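Long-range contacts in putative agmatine deiminase (PDB 2EWO), which probably hydrolyses agmatine to N-carbamoylputrescine and ammonia, as an agmatine deiminase of the guanidine-modifying enzyme superfamily: residues Ala306-Phe311 and Pro321-Glu326; His272-Thr277 and Lys332-Glu337. One frame throughout, in Å; residues are numbered along the deposited sequence.

Contact 1: Ala306-Phe311 and Pro321-Glu326; sequences ASYLNF and PQYGDE
Tyr308 and Tyr323 lie beside each other where a type I beta turn, Ser307 to Asn310, faces the loop that leads from strand 317-321 into helix 328-338. Both belong to the alpha/beta propeller expected of the guanidine-modifying enzymes, and nearly every residue that touches here is buried.

The aromatic contacts come first. The two tyrosine side chains run past each other in opposite directions, ring centroids 5.3 Å apart and planes inclined by 41°, a pairing that is neither a stack nor an edge-to-face contact. CE2 of Tyr323 sits over one face of the Tyr308 ring, displaced toward its rim. Ala306 supplies a clear CH-pi contact, its CB lying over the middle of the Tyr323 ring, 3.6 Å from the centroid.

The proline ring packs on the backbone of the turn: CD of Pro321 lies 3.3 Å from the carbonyl O of Asn310, with CG close by the Ser307 carbonyl. The carbonyl O of Pro321 lies at the edge of the Tyr308 ring, in its plane, 3.5 Å from CD1.

Polar links are few. The Tyr323 hydroxyl donates to the backbone O of Ser307, a bond that would tie the turn to the opposing loop; the modelled separation is very short, so its geometry is doubtful at this resolution. With CG of Tyr308 anti to its carbonyl carbon (chi1 -65°), the ring reaches past Tyr323 toward Asp325, while the hydroxyl bonds to Asp328 OD1. The Asp325 carboxylate is engaged by backbone amides: OD2 accepts from Lys278 and Asn327, OD1 from Glu279. CB of Asp325 lies near Tyr308 OH, close to the plane of the ring.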
loop_
_atom_site.group_PDB
_atom_site.type_symbol
_atom_site.label_atom_id
_atom_site.label_comp_id
_atom_site.label_asym_id
_atom_site.label_seq_id
_atom_site.Cartn_x
_atom_site.Cartn_y
_atom_site.Cartn_z
ATOM N N ALA A 306 24.747 -0.617 -23.094
ATOM C CA ALA A 306 25.426 0.581 -22.578
ATOM C C ALA A 306 25.738 1.474 -23.786
ATOM O O ALA A 306 26.822 1.394 -24.363
ATOM C CB ALA A 306 26.712 0.198 -21.842
ATOM N N SER A 307 24.776 2.317 -24.163
ATOM C CA SER A 307 24.909 3.211 -25.314
ATOM C C SER A 307 25.118 4.674 -24.892
ATOM O O SER A 307 24.458 5.164 -23.976
ATOM C CB SER A 307 23.652 3.080 -26.189
ATOM O OG SER A 307 23.729 3.855 -27.367
ATOM N N TYR A 308 26.041 5.361 -25.564
ATOM C CA TYR A 308 26.332 6.763 -25.254
ATOM C C TYR A 308 25.294 7.684 -25.910
ATOM O O TYR A 308 25.220 8.876 -25.612
ATOM C CB TYR A 308 27.746 7.144 -25.739
ATOM C CG TYR A 308 28.879 6.420 -25.034
ATOM C CD1 TYR A 308 29.187 6.693 -23.700
ATOM C CD2 TYR A 308 29.619 5.428 -25.692
ATOM C CE1 TYR A 308 30.199 5.993 -23.033
ATOM C CE2 TYR A 308 30.633 4.719 -25.036
ATOM C CZ TYR A 308 30.917 5.006 -23.704
ATOM O OH TYR A 308 31.900 4.297 -23.042
ATOM N N LEU A 309 24.490 7.116 -26.801
ATOM C CA LEU A 309 23.467 7.874 -27.495
ATOM C C LEU A 309 22.333 8.194 -26.521
ATOM O O LEU A 309 21.443 9.001 -26.815
ATOM C CB LEU A 309 22.953 7.066 -28.685
ATOM C CG LEU A 309 22.464 7.844 -29.912
ATOM C CD1 LEU A 309 21.124 8.503 -29.623
ATOM C CD2 LEU A 309 23.513 8.879 -30.311
ATOM N N ASN A 310 22.375 7.559 -25.354
ATOM C CA ASN A 310 21.373 7.762 -24.308
ATOM C C ASN A 310 21.721 8.988 -23.475
ATOM O O ASN A 310 22.024 8.883 -22.290
ATOM C CB ASN A 310 21.303 6.521 -23.400
ATOM C CG ASN A 310 20.295 5.495 -23.883
ATOM O OD1 ASN A 310 19.103 5.575 -23.557
ATOM N ND2 ASN A 310 20.763 4.532 -24.676
ATOM N N PHE A 311 21.689 10.152 -24.108
ATOM C CA PHE A 311 21.998 11.392 -23.407
ATOM C C PHE A 311 20.789 12.346 -23.442
ATOM O O PHE A 311 19.954 12.303 -24.363
ATOM C CB PHE A 311 23.273 12.051 -24.010
ATOM C CG PHE A 311 23.201 12.275 -25.503
ATOM C CD1 PHE A 311 22.608 13.422 -26.017
ATOM C CD2 PHE A 311 23.649 11.300 -26.390
ATOM C CE1 PHE A 311 22.452 13.591 -27.385
ATOM C CE2 PHE A 311 23.495 11.463 -27.762
ATOM C CZ PHE A 311 22.894 12.609 -28.258
ATOM N N PRO A 321 26.106 9.616 -20.300
ATOM C CA PRO A 321 26.465 8.436 -19.510
ATOM C C PRO A 321 27.948 8.102 -19.557
ATOM O O PRO A 321 28.582 8.236 -20.595
ATOM C CB PRO A 321 25.581 7.342 -20.109
ATOM C CG PRO A 321 25.401 7.778 -21.526
ATOM C CD PRO A 321 25.196 9.260 -21.406
ATOM N N GLN A 322 28.494 7.687 -18.416
ATOM C CA GLN A 322 29.907 7.325 -18.300
ATOM C C GLN A 322 30.007 5.978 -17.589
ATOM O O GLN A 322 30.108 5.917 -16.354
ATOM C CB GLN A 322 30.674 8.374 -17.482
ATOM C CG GLN A 322 30.648 9.803 -18.022
ATOM C CD GLN A 322 31.431 9.972 -19.308
ATOM O OE1 GLN A 322 31.019 9.495 -20.366
ATOM N NE2 GLN A 322 32.575 10.648 -19.222
ATOM N N TYR A 323 29.995 4.903 -18.372
ATOM C CA TYR A 323 30.058 3.544 -17.828
ATOM C C TYR A 323 31.433 3.125 -17.295
ATOM O O TYR A 323 31.556 2.154 -16.540
ATOM C CB TYR A 323 29.604 2.545 -18.897
ATOM C CG TYR A 323 28.374 2.990 -19.647
ATOM C CD1 TYR A 323 27.151 3.157 -18.995
ATOM C CD2 TYR A 323 28.437 3.263 -21.009
ATOM C CE1 TYR A 323 26.016 3.591 -19.692
ATOM C CE2 TYR A 323 27.316 3.694 -21.715
ATOM C CZ TYR A 323 26.110 3.858 -21.059
ATOM O OH TYR A 323 25.013 4.288 -21.772
ATOM N N GLY A 324 32.468 3.869 -17.667
ATOM C CA GLY A 324 33.803 3.508 -17.226
ATOM C C GLY A 324 34.390 2.566 -18.261
ATOM O O GLY A 324 35.062 1.579 -17.943
ATOM N N ASP A 325 34.106 2.894 -19.519
ATOM C CA ASP A 325 34.558 2.135 -20.670
ATOM C C ASP A 325 35.823 2.771 -21.232
ATOM O O ASP A 325 36.238 3.853 -20.799
ATOM C CB ASP A 325 33.452 2.112 -21.730
ATOM C CG ASP A 325 33.789 1.225 -22.908
ATOM O OD1 ASP A 325 33.711 -0.013 -22.757
ATOM O OD2 ASP A 325 34.128 1.765 -23.983
ATOM N N GLU A 326 36.433 2.080 -22.191
ATOM C CA GLU A 326 37.656 2.535 -22.848
ATOM C C GLU A 326 37.328 3.735 -23.742
ATOM O O GLU A 326 37.989 4.773 -23.675
ATOM C CB GLU A 326 38.259 1.375 -23.665
ATOM C CG GLU A 326 39.650 1.630 -24.250
ATOM C CD GLU A 326 40.311 0.360 -24.799
ATOM O OE1 GLU A 326 39.650 -0.390 -25.552
ATOM O OE2 GLU A 326 41.500 0.120 -24.483
#

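Contact 2: His272-Thr277 and Lys332-Glu337; sequences HKMCVT and KQQVQE
Gln334, midway along helix 328-338, reaches across to the backbone of Lys273, Met274 and Cys275. Its CB lies 3.9 Å from the carbonyl O of Lys273, and CG keeps much the same distance from that oxygen. The chain leaves the helix with CG anti to the carbonyl carbon (chi1 -61°) and continues extended, which carries the amide onto the peptides of the loop. CD then comes within 3.0 Å of Lys273 O. At the tip, NE2 is also near Lys273 O and OE1 is near Cys275 N, 2.7 Å away, but neither pair has the angle of a hydrogen bond. OE1 additionally lies close to Lys273 O, another acceptor, so the modelled placing of this amide is doubtful at 2.9 Å resolution.

Deeper in, the contact is apolar. Met274, present as selenomethionine, has CG anti to its backbone N (chi1 -174°) and bends at the next two torsions, bringing SE and CE against CG1 of Val335; SE to CG1 is 3.6 Å. Val335 also touches Val344 of strand 343-347, while Cys275 packs on Leu330 and Ala331 of helix 328-338. The backbone of Met274 is itself bonded to Cys237 and Tyr239. What results is a loop packed against one face of a surface helix by an apolar pair and a glutamine side chain, a helix-to-loop joint in the probable alpha/beta propeller.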
loop_
_atom_site.group_PDB
_atom_site.type_symbol
_atom_site.label_atom_id
_atom_site.label_comp_id
_atom_site.label_asym_id
_atom_site.label_seq_id
_atom_site.Cartn_x
_atom_site.Cartn_y
_atom_site.Cartn_z
ATOM N N HIS A 272 26.117 12.483 -37.694
ATOM C CA HIS A 272 27.328 12.563 -36.881
ATOM C C HIS A 272 27.752 11.180 -36.441
ATOM O O HIS A 272 27.156 10.183 -36.843
ATOM C CB HIS A 272 27.142 13.442 -35.648
ATOM C CG HIS A 272 27.189 14.905 -35.940
ATOM N ND1 HIS A 272 27.539 15.842 -34.994
ATOM C CD2 HIS A 272 26.909 15.596 -37.070
ATOM C CE1 HIS A 272 27.472 17.049 -35.526
ATOM N NE2 HIS A 272 27.093 16.927 -36.785
ATOM N N LYS A 273 28.784 11.121 -35.611
ATOM C CA LYS A 273 29.264 9.837 -35.154
ATOM C C LYS A 273 29.529 9.758 -33.662
ATOM O O LYS A 273 30.346 10.501 -33.119
ATOM C CB LYS A 273 30.526 9.437 -35.917
ATOM C CG LYS A 273 30.274 8.870 -37.307
ATOM C CD LYS A 273 31.552 8.258 -37.858
ATOM C CE LYS A 273 31.376 7.703 -39.259
ATOM N NZ LYS A 273 32.633 7.060 -39.747
HETATM N N MSE A 274 28.822 8.844 -33.008
HETATM C CA MSE A 274 28.977 8.608 -31.580
HETATM C C MSE A 274 29.742 7.290 -31.498
HETATM O O MSE A 274 29.764 6.529 -32.462
HETATM C CB MSE A 274 27.596 8.464 -30.920
HETATM C CG MSE A 274 27.605 8.346 -29.386
HETATM SE SE MSE A 274 28.200 9.982 -28.456
HETATM C CE MSE A 274 26.717 11.142 -28.970
ATOM N N CYS A 275 30.380 7.016 -30.368
ATOM C CA CYS A 275 31.113 5.767 -30.230
ATOM C C CYS A 275 30.334 4.809 -29.345
ATOM O O CYS A 275 29.385 5.204 -28.660
ATOM C CB CYS A 275 32.480 6.017 -29.603
ATOM S SG CYS A 275 32.394 6.474 -27.862
ATOM N N VAL A 276 30.749 3.548 -29.372
ATOM C CA VAL A 276 30.136 2.500 -28.568
ATOM C C VAL A 276 31.189 1.955 -27.608
ATOM O O VAL A 276 32.386 2.015 -27.895
ATOM C CB VAL A 276 29.601 1.330 -29.451
ATOM C CG1 VAL A 276 28.362 1.772 -30.221
ATOM C CG2 VAL A 276 30.680 0.858 -30.416
ATOM N N THR A 277 30.754 1.430 -26.468
ATOM C CA THR A 277 31.698 0.875 -25.505
ATOM C C THR A 277 32.548 -0.203 -26.184
ATOM O O THR A 277 32.174 -0.732 -27.233
ATOM C CB THR A 277 30.961 0.263 -24.289
ATOM O OG1 THR A 277 29.916 -0.603 -24.746
ATOM C CG2 THR A 277 30.372 1.354 -23.421
ATOM N N LYS A 332 32.532 11.820 -24.527
ATOM C CA LYS A 332 32.395 13.183 -24.021
ATOM C C LYS A 332 32.971 14.188 -25.018
ATOM O O LYS A 332 32.488 15.318 -25.121
ATOM C CB LYS A 332 33.103 13.323 -22.670
ATOM C CG LYS A 332 32.926 14.688 -22.034
ATOM C CD LYS A 332 33.658 14.790 -20.706
ATOM C CE LYS A 332 33.529 16.190 -20.110
ATOM N NZ LYS A 332 34.288 16.324 -18.834
ATOM N N GLN A 333 34.005 13.765 -25.748
ATOM C CA GLN A 333 34.650 14.607 -26.753
ATOM C C GLN A 333 33.733 14.735 -27.951
ATOM O O GLN A 333 33.479 15.839 -28.435
ATOM C CB GLN A 333 35.986 13.997 -27.204
ATOM C CG GLN A 333 36.608 14.641 -28.470
ATOM C CD GLN A 333 37.914 13.966 -28.921
ATOM O OE1 GLN A 333 38.335 14.095 -30.079
ATOM N NE2 GLN A 333 38.561 13.247 -27.998
ATOM N N GLN A 334 33.238 13.599 -28.430
ATOM C CA GLN A 334 32.351 13.589 -29.583
ATOM C C GLN A 334 31.123 14.467 -29.377
ATOM O O GLN A 334 30.827 15.324 -30.219
ATOM C CB GLN A 334 31.911 12.162 -29.915
ATOM C CG GLN A 334 33.059 11.225 -30.269
ATOM C CD GLN A 334 32.631 10.096 -31.202
ATOM O OE1 GLN A 334 31.747 9.294 -30.875
ATOM N NE2 GLN A 334 33.260 10.032 -32.374
ATOM N N VAL A 335 30.424 14.253 -28.258
ATOM C CA VAL A 335 29.210 15.015 -27.927
ATOM C C VAL A 335 29.515 16.507 -27.832
ATOM O O VAL A 335 28.671 17.360 -28.150
ATOM C CB VAL A 335 28.576 14.554 -26.579
ATOM C CG1 VAL A 335 28.150 13.096 -26.668
ATOM C CG2 VAL A 335 29.548 14.760 -25.430
ATOM N N GLN A 336 30.740 16.800 -27.398
ATOM C CA GLN A 336 31.231 18.162 -27.249
ATOM C C GLN A 336 31.228 18.865 -28.610
ATOM O O GLN A 336 30.816 20.026 -28.721
ATOM C CB GLN A 336 32.641 18.115 -26.661
ATOM C CG GLN A 336 33.113 19.408 -26.084
ATOM C CD GLN A 336 32.086 20.037 -25.183
ATOM O OE1 GLN A 336 31.059 20.530 -25.651
ATOM N NE2 GLN A 336 32.349 20.024 -23.878
ATOM N N GLU A 337 31.674 18.138 -29.636
ATOM C CA GLU A 337 31.730 18.644 -31.008
ATOM C C GLU A 337 30.333 19.070 -31.449
ATOM O O GLU A 337 30.118 20.203 -31.886
ATOM C CB GLU A 337 32.219 17.557 -31.984
ATOM C CG GLU A 337 33.410 16.692 -31.533
ATOM C CD GLU A 337 34.673 17.485 -31.222
ATOM O OE1 GLU A 337 35.084 18.311 -32.071
ATOM O OE2 GLU A 337 35.257 17.261 -30.132
#

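How the contacts relate
Going from the N terminus, the chain passes 272-277, runs through strand 281-282 and the unmodelled residues 293-299, and reaches 306-311. Strands 312-314 and 317-321 then lead to 321-326, where contact 1 closes a short loop of nine intervening residues. Helix 328-338 follows at once, and its 332-337 part returns to 272-277, so contact 2 closes the longer loop of 54 residues with contact 1 wholly within it. The centres are about 10 Å apart and the two touch: Phe311 CE2 lies 3.5 Å from Met274 CE, and Tyr308 meets Cys275 and Thr277. Segment 272-277 thus joins the helix, the turn and the loop preceding the helix.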